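Local coordinates for photosystem II stability/assembly factor HCF136, chloroplastic (Cyanidioschyzon merolae, PDB 5OJ3), which is probably essential for photosystem II biogenesis, being required to assemble an early intermediate that includes D2 and cytochrome b559, at residues L208-C222 with M225-G238. Residues are numbered along the deposited sequence; the frame is centred on the assembly and turned at random.
Sequences LPGEPLLVTALGPNC and MVTSSGAIYVTENG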
loop_
_atom_site.group_PDB
_atom_site.type_symbol
_atom_site.label_atom_id
_atom_site.label_comp_id
_atom_site.label_asym_id
_atom_site.label_seq_id
_atom_site.Cartn_x
_atom_site.Cartn_y
_atom_site.Cartn_z
ATOM N N LEU A 208 12.135 -7.532 17.640
ATOM C CA LEU A 208 11.008 -7.333 16.738
ATOM C C LEU A 208 11.349 -7.965 15.395
ATOM O O LEU A 208 12.340 -7.568 14.768
ATOM C CB LEU A 208 10.695 -5.849 16.578
ATOM C CG LEU A 208 9.437 -5.352 17.295
ATOM C CD1 LEU A 208 9.632 -5.368 18.801
ATOM C CD2 LEU A 208 9.075 -3.958 16.825
ATOM N N PRO A 209 10.577 -8.938 14.924
ATOM C CA PRO A 209 10.976 -9.698 13.736
ATOM C C PRO A 209 10.794 -8.903 12.455
ATOM O O PRO A 209 9.874 -8.093 12.316
ATOM C CB PRO A 209 10.039 -10.914 13.765
ATOM C CG PRO A 209 9.414 -10.909 15.140
ATOM C CD PRO A 209 9.350 -9.474 15.528
ATOM N N GLY A 210 11.694 -9.155 11.505
ATOM C CA GLY A 210 11.690 -8.399 10.270
ATOM C C GLY A 210 12.040 -6.941 10.527
ATOM O O GLY A 210 12.586 -6.570 11.569
ATOM N N GLU A 211 11.716 -6.107 9.549
ATOM C CA GLU A 211 11.880 -4.667 9.650
ATOM C C GLU A 211 10.551 -3.979 9.373
ATOM O O GLU A 211 9.661 -4.566 8.744
ATOM C CB GLU A 211 12.952 -4.157 8.673
ATOM C CG GLU A 211 12.608 -4.295 7.206
ATOM C CD GLU A 211 13.397 -5.397 6.529
ATOM O OE1 GLU A 211 13.722 -6.398 7.202
ATOM O OE2 GLU A 211 13.703 -5.257 5.327
ATOM N N PRO A 212 10.370 -2.745 9.845
ATOM C CA PRO A 212 9.083 -2.062 9.654
ATOM C C PRO A 212 8.700 -1.972 8.184
ATOM O O PRO A 212 9.511 -1.611 7.329
ATOM C CB PRO A 212 9.326 -0.676 10.260
ATOM C CG PRO A 212 10.389 -0.901 11.268
ATOM C CD PRO A 212 11.284 -1.961 10.694
ATOM N N LEU A 213 7.447 -2.314 7.899
ATOM C CA LEU A 213 6.921 -2.318 6.544
ATOM C C LEU A 213 5.729 -1.397 6.355
ATOM O O LEU A 213 5.581 -0.817 5.277
ATOM C CB LEU A 213 6.520 -3.745 6.137
ATOM C CG LEU A 213 6.148 -3.984 4.674
ATOM C CD1 LEU A 213 7.261 -3.505 3.761
ATOM C CD2 LEU A 213 5.863 -5.454 4.438
ATOM N N LEU A 214 4.888 -1.235 7.372
ATOM C CA LEU A 214 3.703 -0.393 7.264
ATOM C C LEU A 214 3.372 0.155 8.641
ATOM O O LEU A 214 3.200 -0.616 9.589
ATOM C CB LEU A 214 2.518 -1.183 6.703
ATOM C CG LEU A 214 1.222 -0.410 6.453
ATOM C CD1 LEU A 214 1.433 0.665 5.398
ATOM C CD2 LEU A 214 0.101 -1.356 6.049
ATOM N N VAL A 215 3.293 1.477 8.752
ATOM C CA VAL A 215 2.787 2.127 9.953
ATOM C C VAL A 215 1.471 2.804 9.597
ATOM O O VAL A 215 1.263 3.250 8.461
ATOM C CB VAL A 215 3.796 3.132 10.556
ATOM C CG1 VAL A 215 3.737 4.474 9.838
ATOM C CG2 VAL A 215 3.544 3.308 12.048
ATOM N N THR A 216 0.564 2.847 10.568
ATOM C CA THR A 216 -0.764 3.419 10.365
ATOM C C THR A 216 -1.148 4.181 11.622
ATOM O O THR A 216 -1.219 3.595 12.706
ATOM C CB THR A 216 -1.803 2.333 10.056
ATOM O OG1 THR A 216 -1.214 1.316 9.234
ATOM C CG2 THR A 216 -3.000 2.932 9.334
ATOM N N ALA A 217 -1.390 5.481 11.477
ATOM C CA ALA A 217 -1.726 6.321 12.616
ATOM C C ALA A 217 -3.184 6.108 13.008
ATOM O O ALA A 217 -4.083 6.215 12.169
ATOM C CB ALA A 217 -1.465 7.790 12.287
ATOM N N LEU A 218 -3.412 5.808 14.290
ATOM C CA LEU A 218 -4.729 5.422 14.778
ATOM C C LEU A 218 -5.420 6.488 15.609
ATOM O O LEU A 218 -6.637 6.400 15.807
ATOM C CB LEU A 218 -4.630 4.151 15.632
ATOM C CG LEU A 218 -4.049 2.871 15.032
ATOM C CD1 LEU A 218 -4.509 1.677 15.850
ATOM C CD2 LEU A 218 -4.452 2.710 13.574
ATOM N N GLY A 219 -4.688 7.480 16.094
ATOM C CA GLY A 219 -5.223 8.446 17.022
ATOM C C GLY A 219 -4.113 9.031 17.864
ATOM O O GLY A 219 -2.926 8.853 17.570
ATOM N N PRO A 220 -4.476 9.745 18.927
ATOM C CA PRO A 220 -3.456 10.362 19.788
ATOM C C PRO A 220 -2.512 9.320 20.366
ATOM O O PRO A 220 -2.931 8.394 21.068
ATOM C CB PRO A 220 -4.285 11.047 20.879
ATOM C CG PRO A 220 -5.632 11.251 20.258
ATOM C CD PRO A 220 -5.843 10.066 19.369
ATOM N N ASN A 221 -1.224 9.468 20.048
ATOM C CA ASN A 221 -0.152 8.618 20.567
ATOM C C ASN A 221 -0.367 7.141 20.243
ATOM O O ASN A 221 0.168 6.269 20.933
ATOM C CB ASN A 221 0.012 8.807 22.081
ATOM C CG ASN A 221 -0.036 10.266 22.497
ATOM O OD1 ASN A 221 0.616 11.119 21.894
ATOM N ND2 ASN A 221 -0.820 10.562 23.529
ATOM N N CYS A 222 -1.128 6.840 19.193
ATOM C CA CYS A 222 -1.539 5.477 18.882
ATOM C C CYS A 222 -1.220 5.170 17.427
ATOM O O CYS A 222 -1.510 5.982 16.542
ATOM C CB CYS A 222 -3.036 5.287 19.156
ATOM S SG CYS A 222 -3.625 3.584 19.051
ATOM N N MET A 225 1.997 -0.943 13.656
ATOM C CA MET A 225 3.099 -1.247 12.754
ATOM C C MET A 225 3.013 -2.693 12.284
ATOM O O MET A 225 2.697 -3.594 13.067
ATOM C CB MET A 225 4.453 -1.003 13.429
ATOM C CG MET A 225 5.619 -1.720 12.756
ATOM S SD MET A 225 7.202 -1.371 13.531
ATOM C CE MET A 225 6.807 -1.755 15.233
ATOM N N VAL A 226 3.300 -2.905 11.002
ATOM C CA VAL A 226 3.415 -4.234 10.414
ATOM C C VAL A 226 4.836 -4.398 9.903
ATOM O O VAL A 226 5.394 -3.483 9.288
ATOM C CB VAL A 226 2.395 -4.442 9.277
ATOM C CG1 VAL A 226 2.455 -5.871 8.759
ATOM C CG2 VAL A 226 1.014 -4.109 9.770
ATOM N N THR A 227 5.426 -5.560 10.162
ATOM C CA THR A 227 6.816 -5.809 9.820
ATOM C C THR A 227 6.921 -6.806 8.674
ATOM O O THR A 227 5.967 -7.513 8.339
ATOM C CB THR A 227 7.596 -6.331 11.031
ATOM O OG1 THR A 227 7.316 -7.722 11.218
ATOM C CG2 THR A 227 7.208 -5.566 12.286
ATOM N N SER A 228 8.115 -6.841 8.072
ATOM C CA SER A 228 8.409 -7.799 7.010
ATOM C C SER A 228 8.033 -9.224 7.402
ATOM O O SER A 228 7.649 -10.026 6.542
ATOM C CB SER A 228 9.887 -7.717 6.644
ATOM O OG SER A 228 10.383 -8.979 6.236
ATOM N N SER A 229 8.137 -9.558 8.691
ATOM C CA SER A 229 7.802 -10.888 9.185
ATOM C C SER A 229 6.303 -11.143 9.257
ATOM O O SER A 229 5.900 -12.283 9.510
ATOM C CB SER A 229 8.423 -11.089 10.568
ATOM O OG SER A 229 7.851 -12.197 11.238
ATOM N N GLY A 230 5.472 -10.128 9.037
ATOM C CA GLY A 230 4.048 -10.258 9.244
ATOM C C GLY A 230 3.584 -9.929 10.643
ATOM O O GLY A 230 2.374 -9.964 10.903
ATOM N N ALA A 231 4.505 -9.615 11.550
ATOM C CA ALA A 231 4.129 -9.254 12.906
ATOM C C ALA A 231 3.422 -7.907 12.917
ATOM O O ALA A 231 3.803 -6.978 12.199
ATOM C CB ALA A 231 5.366 -9.210 13.803
ATOM N N ILE A 232 2.384 -7.806 13.743
ATOM C CA ILE A 232 1.584 -6.596 13.870
ATOM C C ILE A 232 1.651 -6.128 15.318
ATOM O O ILE A 232 1.371 -6.903 16.241
ATOM C CB ILE A 232 0.129 -6.829 13.427
ATOM C CG1 ILE A 232 0.099 -7.368 11.994
ATOM C CG2 ILE A 232 -0.678 -5.546 13.536
ATOM C CD1 ILE A 232 -1.222 -7.992 11.601
ATOM N N TYR A 233 2.018 -4.861 15.504
ATOM C CA TYR A 233 2.203 -4.253 16.811
ATOM C C TYR A 233 1.423 -2.950 16.885
ATOM O O TYR A 233 1.273 -2.246 15.887
ATOM C CB TYR A 233 3.686 -3.962 17.084
ATOM C CG TYR A 233 4.563 -5.184 17.203
ATOM C CD1 TYR A 233 4.731 -5.823 18.422
ATOM C CD2 TYR A 233 5.228 -5.693 16.096
ATOM C CE1 TYR A 233 5.535 -6.935 18.537
ATOM C CE2 TYR A 233 6.036 -6.806 16.202
ATOM C CZ TYR A 233 6.184 -7.424 17.426
ATOM O OH TYR A 233 6.983 -8.535 17.549
ATOM N N VAL A 234 0.918 -2.639 18.077
ATOM C CA VAL A 234 0.296 -1.351 18.375
ATOM C C VAL A 234 1.091 -0.693 19.502
ATOM O O VAL A 234 1.514 -1.365 20.451
ATOM C CB VAL A 234 -1.200 -1.495 18.754
ATOM C CG1 VAL A 234 -1.404 -2.555 19.839
ATOM C CG2 VAL A 234 -1.807 -0.137 19.165
ATOM N N THR A 235 1.344 0.605 19.373
ATOM C CA THR A 235 1.807 1.436 20.475
ATOM C C THR A 235 0.659 2.348 20.877
ATOM O O THR A 235 -0.154 2.745 20.038
ATOM C CB THR A 235 3.046 2.275 20.083
ATOM O OG1 THR A 235 3.594 2.910 21.244
ATOM C CG2 THR A 235 2.701 3.339 19.054
ATOM N N GLU A 236 0.560 2.636 22.172
ATOM C CA GLU A 236 -0.439 3.567 22.666
ATOM C C GLU A 236 0.180 4.703 23.461
ATOM O O GLU A 236 -0.554 5.573 23.939
ATOM C CB GLU A 236 -1.480 2.838 23.529
ATOM C CG GLU A 236 -2.332 1.845 22.755
ATOM C CD GLU A 236 -3.275 1.062 23.649
ATOM O OE1 GLU A 236 -3.258 1.286 24.879
ATOM O OE2 GLU A 236 -4.032 0.220 23.121
ATOM N N ASN A 237 1.503 4.720 23.609
ATOM C CA ASN A 237 2.229 5.766 24.316
ATOM C C ASN A 237 3.241 6.441 23.395
ATOM O O ASN A 237 4.336 6.824 23.815
ATOM C CB ASN A 237 2.912 5.205 25.561
ATOM C CG ASN A 237 3.790 4.004 25.257
ATOM O OD1 ASN A 237 4.126 3.736 24.103
ATOM N ND2 ASN A 237 4.172 3.277 26.298
ATOM N N GLY A 238 2.890 6.572 22.118
ATOM C CA GLY A 238 3.706 7.331 21.189
ATOM C C GLY A 238 5.002 6.675 20.767
ATOM O O GLY A 238 5.953 7.378 20.412
#
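A classic beta bulge marks the hairpin of strands 212-219 and 222-227 in one blade of a beta-propeller: L213 and L214 both face V226. V226 O accepts two hydrogen bonds, from L213 N in the carbonyl plane at 2.7 Å and from L214 N, tilted 20° from that plane. V226 N returns one to L214 O, and S228 N donates to E211 O. At the bulge L214 and V226 meet CB to CB on one face of the sheet; one pair further on, V215 and M225 share the other with I183 and M189 of the preceding blade. The thioether of M225 lies alongside the P212 ring, M225 SD 3.9 Å from P212 CG. M225 CG is anti to its own backbone N, and a bend at chi3 (52°) turns CE to L208 CD2. L208 CG lies over one face of the Y233 ring, 4.2 Å from the centroid, a CH-pi contact, and P209 CD sits at the ring's edge beside the hydroxyl. Before the strand, P209 to E211 wrap round the type I turn 227-230. There T227 OG1 donates to P209 O at 2.8 Å, from above the carbonyl plane, and accepts weak hydrogen bonds from S229 N and A231 N. A valine in place of T227 would probably leave P209 O without this donor and the incoming loop less firmly tied to the turn. P209 CB packs on S229 CB and OG, while S228 OG is hydrogen-bonded to S271 OG. At the opposite end of the hairpin, N221 O accepts G238 N at 3.0 Å, joining the type II turn 219-222 to the chain leaving strand 232-235. Four successive antiparallel strands, from 212-219 to 243-244, form one blade, the unit repeated round a seven-bladed beta-propeller.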